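Long-range contact in rhodopsin (Todarodes pacificus, PDB 3AYN), which senses light through isomerization of its bound 11-cis retinal and activates G-protein signalling to phospholipase C in dim-light vision: residues A[76-81]-A[119-124]. Residues are numbered along the deposited sequence; the frame is centred on the assembly and turned at random.
With RET (retinal), chain C; PLM (palmitic acid), chain D.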
loop_
_atom_site.group_PDB
_atom_site.type_symbol
_atom_site.label_atom_id
_atom_site.label_comp_id
_atom_site.label_asym_id
_atom_site.label_seq_id
_atom_site.Cartn_x
_atom_site.Cartn_y
_atom_site.Cartn_z
ATOM N N LEU A 76 1.653 -6.854 3.222
ATOM C CA LEU A 76 1.287 -5.763 2.329
ATOM C C LEU A 76 0.515 -6.318 1.126
ATOM O O LEU A 76 -0.498 -5.752 0.708
ATOM C CB LEU A 76 2.547 -5.041 1.833
ATOM C CG LEU A 76 2.546 -3.518 1.602
ATOM C CD1 LEU A 76 3.606 -3.190 0.567
ATOM C CD2 LEU A 76 1.197 -3.007 1.126
ATOM N N ALA A 77 1.003 -7.428 0.572
ATOM C CA ALA A 77 0.358 -8.065 -0.576
ATOM C C ALA A 77 -1.008 -8.630 -0.200
ATOM O O ALA A 77 -1.925 -8.619 -1.020
ATOM C CB ALA A 77 1.252 -9.168 -1.142
ATOM N N PHE A 78 -1.152 -9.120 1.034
ATOM C CA PHE A 78 -2.429 -9.668 1.482
ATOM C C PHE A 78 -3.397 -8.508 1.546
ATOM O O PHE A 78 -4.552 -8.605 1.126
ATOM C CB PHE A 78 -2.312 -10.285 2.872
ATOM C CG PHE A 78 -3.596 -10.898 3.370
ATOM C CD1 PHE A 78 -3.875 -12.241 3.151
ATOM C CD2 PHE A 78 -4.547 -10.118 4.020
ATOM C CE1 PHE A 78 -5.089 -12.801 3.572
ATOM C CE2 PHE A 78 -5.762 -10.666 4.443
ATOM C CZ PHE A 78 -6.031 -12.008 4.216
ATOM N N SER A 79 -2.898 -7.405 2.084
ATOM C CA SER A 79 -3.669 -6.183 2.224
ATOM C C SER A 79 -4.163 -5.726 0.855
ATOM O O SER A 79 -5.354 -5.477 0.656
ATOM C CB SER A 79 -2.794 -5.088 2.850
ATOM O OG SER A 79 -3.526 -3.901 3.089
ATOM N N ASP A 80 -3.238 -5.626 -0.091
ATOM C CA ASP A 80 -3.574 -5.173 -1.434
ATOM C C ASP A 80 -4.426 -6.173 -2.200
ATOM O O ASP A 80 -5.236 -5.793 -3.051
ATOM C CB ASP A 80 -2.297 -4.858 -2.192
ATOM C CG ASP A 80 -1.581 -3.673 -1.619
ATOM O OD1 ASP A 80 -0.409 -3.449 -1.987
ATOM O OD2 ASP A 80 -2.197 -2.956 -0.799
ATOM N N PHE A 81 -4.241 -7.454 -1.903
ATOM C CA PHE A 81 -5.026 -8.489 -2.553
ATOM C C PHE A 81 -6.502 -8.296 -2.189
ATOM O O PHE A 81 -7.359 -8.165 -3.068
ATOM C CB PHE A 81 -4.581 -9.881 -2.094
ATOM C CG PHE A 81 -5.427 -10.989 -2.654
ATOM C CD1 PHE A 81 -5.194 -11.484 -3.927
ATOM C CD2 PHE A 81 -6.512 -11.483 -1.931
ATOM C CE1 PHE A 81 -6.033 -12.446 -4.472
ATOM C CE2 PHE A 81 -7.356 -12.443 -2.469
ATOM C CZ PHE A 81 -7.118 -12.927 -3.737
ATOM N N GLY A 119 -6.413 0.058 3.570
ATOM C CA GLY A 119 -5.758 1.243 3.049
ATOM C C GLY A 119 -4.845 1.696 4.169
ATOM O O GLY A 119 -3.698 2.070 3.938
ATOM N N PHE A 120 -5.361 1.642 5.396
ATOM C CA PHE A 120 -4.592 2.029 6.575
ATOM C C PHE A 120 -3.504 1.000 6.817
ATOM O O PHE A 120 -2.433 1.324 7.334
ATOM C CB PHE A 120 -5.489 2.095 7.820
ATOM C CG PHE A 120 -6.455 3.245 7.827
ATOM C CD1 PHE A 120 -7.707 3.107 8.420
ATOM C CD2 PHE A 120 -6.118 4.463 7.249
ATOM C CE1 PHE A 120 -8.623 4.170 8.441
ATOM C CE2 PHE A 120 -7.024 5.532 7.263
ATOM C CZ PHE A 120 -8.282 5.383 7.861
ATOM N N MET A 121 -3.780 -0.243 6.430
ATOM C CA MET A 121 -2.827 -1.328 6.631
ATOM C C MET A 121 -1.651 -1.278 5.672
ATOM O O MET A 121 -0.525 -1.601 6.052
ATOM C CB MET A 121 -3.525 -2.683 6.529
ATOM C CG MET A 121 -2.641 -3.833 6.990
ATOM S SD MET A 121 -3.541 -5.295 7.546
ATOM C CE MET A 121 -3.403 -6.323 6.124
ATOM N N SER A 122 -1.887 -0.865 4.436
ATOM C CA SER A 122 -0.786 -0.817 3.493
ATOM C C SER A 122 0.292 0.215 3.863
ATOM O O SER A 122 1.486 -0.066 3.722
ATOM C CB SER A 122 -1.311 -0.594 2.068
ATOM O OG SER A 122 -1.876 -1.797 1.549
ATOM N N ILE A 123 -0.103 1.392 4.351
ATOM C CA ILE A 123 0.893 2.390 4.744
ATOM C C ILE A 123 1.546 2.023 6.069
ATOM O O ILE A 123 2.750 2.205 6.237
ATOM C CB ILE A 123 0.309 3.819 4.908
ATOM C CG1 ILE A 123 -1.218 3.770 4.879
ATOM C CG2 ILE A 123 0.904 4.745 3.853
ATOM C CD1 ILE A 123 -1.886 5.043 5.366
ATOM N N MET A 124 0.765 1.517 7.019
ATOM C CA MET A 124 1.349 1.150 8.305
ATOM C C MET A 124 2.326 -0.004 8.118
ATOM O O MET A 124 3.346 -0.084 8.811
ATOM C CB MET A 124 0.278 0.755 9.313
ATOM C CG MET A 124 0.839 0.636 10.712
ATOM S SD MET A 124 1.731 2.147 11.218
ATOM C CE MET A 124 0.500 2.979 12.206
HETATM C C1 RET C . -7.737 8.759 4.049
HETATM C C2 RET C . -6.402 9.369 3.530
HETATM C C3 RET C . -5.653 8.553 2.501
HETATM C C4 RET C . -5.427 7.124 2.979
HETATM C C5 RET C . -6.686 6.436 3.487
HETATM C C6 RET C . -7.755 7.163 3.979
HETATM C C7 RET C . -9.026 6.472 4.498
HETATM C C8 RET C . -9.930 5.781 3.798
HETATM C C9 RET C . -11.142 5.057 4.241
HETATM C C10 RET C . -11.959 4.418 3.389
HETATM C C11 RET C . -11.828 4.381 1.968
HETATM C C12 RET C . -12.569 3.695 1.066
HETATM C C13 RET C . -12.394 3.775 -0.358
HETATM C C14 RET C . -13.157 3.000 -1.202
HETATM C C15 RET C . -13.029 3.038 -2.633
HETATM C C16 RET C . -7.902 9.253 5.490
HETATM C C17 RET C . -8.910 9.342 3.241
HETATM C C18 RET C . -6.589 4.945 3.381
HETATM C C19 RET C . -11.455 5.004 5.722
HETATM C C20 RET C . -11.339 4.732 -0.897
HETATM C C1 PLM D . 0.351 -22.235 2.341
HETATM O O2 PLM D . 0.239 -23.364 1.902
HETATM C C2 PLM D . 0.570 -21.085 1.364
HETATM C C3 PLM D . -0.063 -19.769 1.825
HETATM C C4 PLM D . -0.815 -19.121 0.676
HETATM C C5 PLM D . -1.585 -17.917 1.123
HETATM C C6 PLM D . -2.305 -17.332 -0.066
HETATM C C7 PLM D . -3.435 -16.429 0.383
HETATM C C8 PLM D . -4.198 -15.820 -0.809
HETATM C C9 PLM D . -5.248 -14.794 -0.356
HETATM C CA PLM D . -6.614 -15.409 -0.116
HETATM C CB PLM D . -7.307 -14.726 1.050
HETATM C CC PLM D . -8.656 -14.157 0.653
HETATM C CD PLM D . -9.324 -13.485 1.834
HETATM C CE PLM D . -10.368 -12.499 1.365
HETATM C CF PLM D . -11.707 -12.712 2.055
HETATM C CG PLM D . -12.766 -11.714 1.583
#
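Ser122 OG is gripped by two side chains of the facing helix: it donates to Asp80 OD2 at 2.6 Å and accepts from Ser79 OG at 3.1 Å. The hydroxyl meets the carboxylate from its syn side, 28° out of the carboxylate plane. Asp80 reaches this point although its CB does not face the other helix; with CG beside the backbone N (chi1 -67°), OD2 swings across the interface. The CB of Ser79, in contrast, faces residues 119-124, and its OG, anti to the backbone N, also lies 3.6 Å from Met121 CB. Leu76 CD2 comes alongside Ser122, 3.6 Å from its CB, setting a methyl group beside the polar cluster one turn before Asp80. Next to Ser79, the Met121 chain, bent at chi3, lays CE against Ser79 CB, 3.6 Å away, while reaching more loosely, at 4.5 Å, toward Phe78 CD2. An alanine in place of Ser122 would probably leave Asp80 OD2 without this donor and Ser79 OG without its acceptor. The short helix segments run nearly antiparallel, at 157°, with their axes 9.0 Å apart, close enough for small serine side chains to bridge them. Asp80 also touches Asn52 of helix 31-61 and Asn311 of helix 311-318, which brings further polar side chains to this buried carboxylate. Beyond the interface, Phe120 turns away to pack on the retinal, with CE2 3.5 Å from its C7, whereas Phe78 and Phe81 border a palmitic acid. The arrangement joins transmembrane helices 2 and 3 in the core of the seven-helix bundle, around the membrane-buried helix 2 aspartate characteristic of rhodopsin-family (class A) G-protein-coupled receptors.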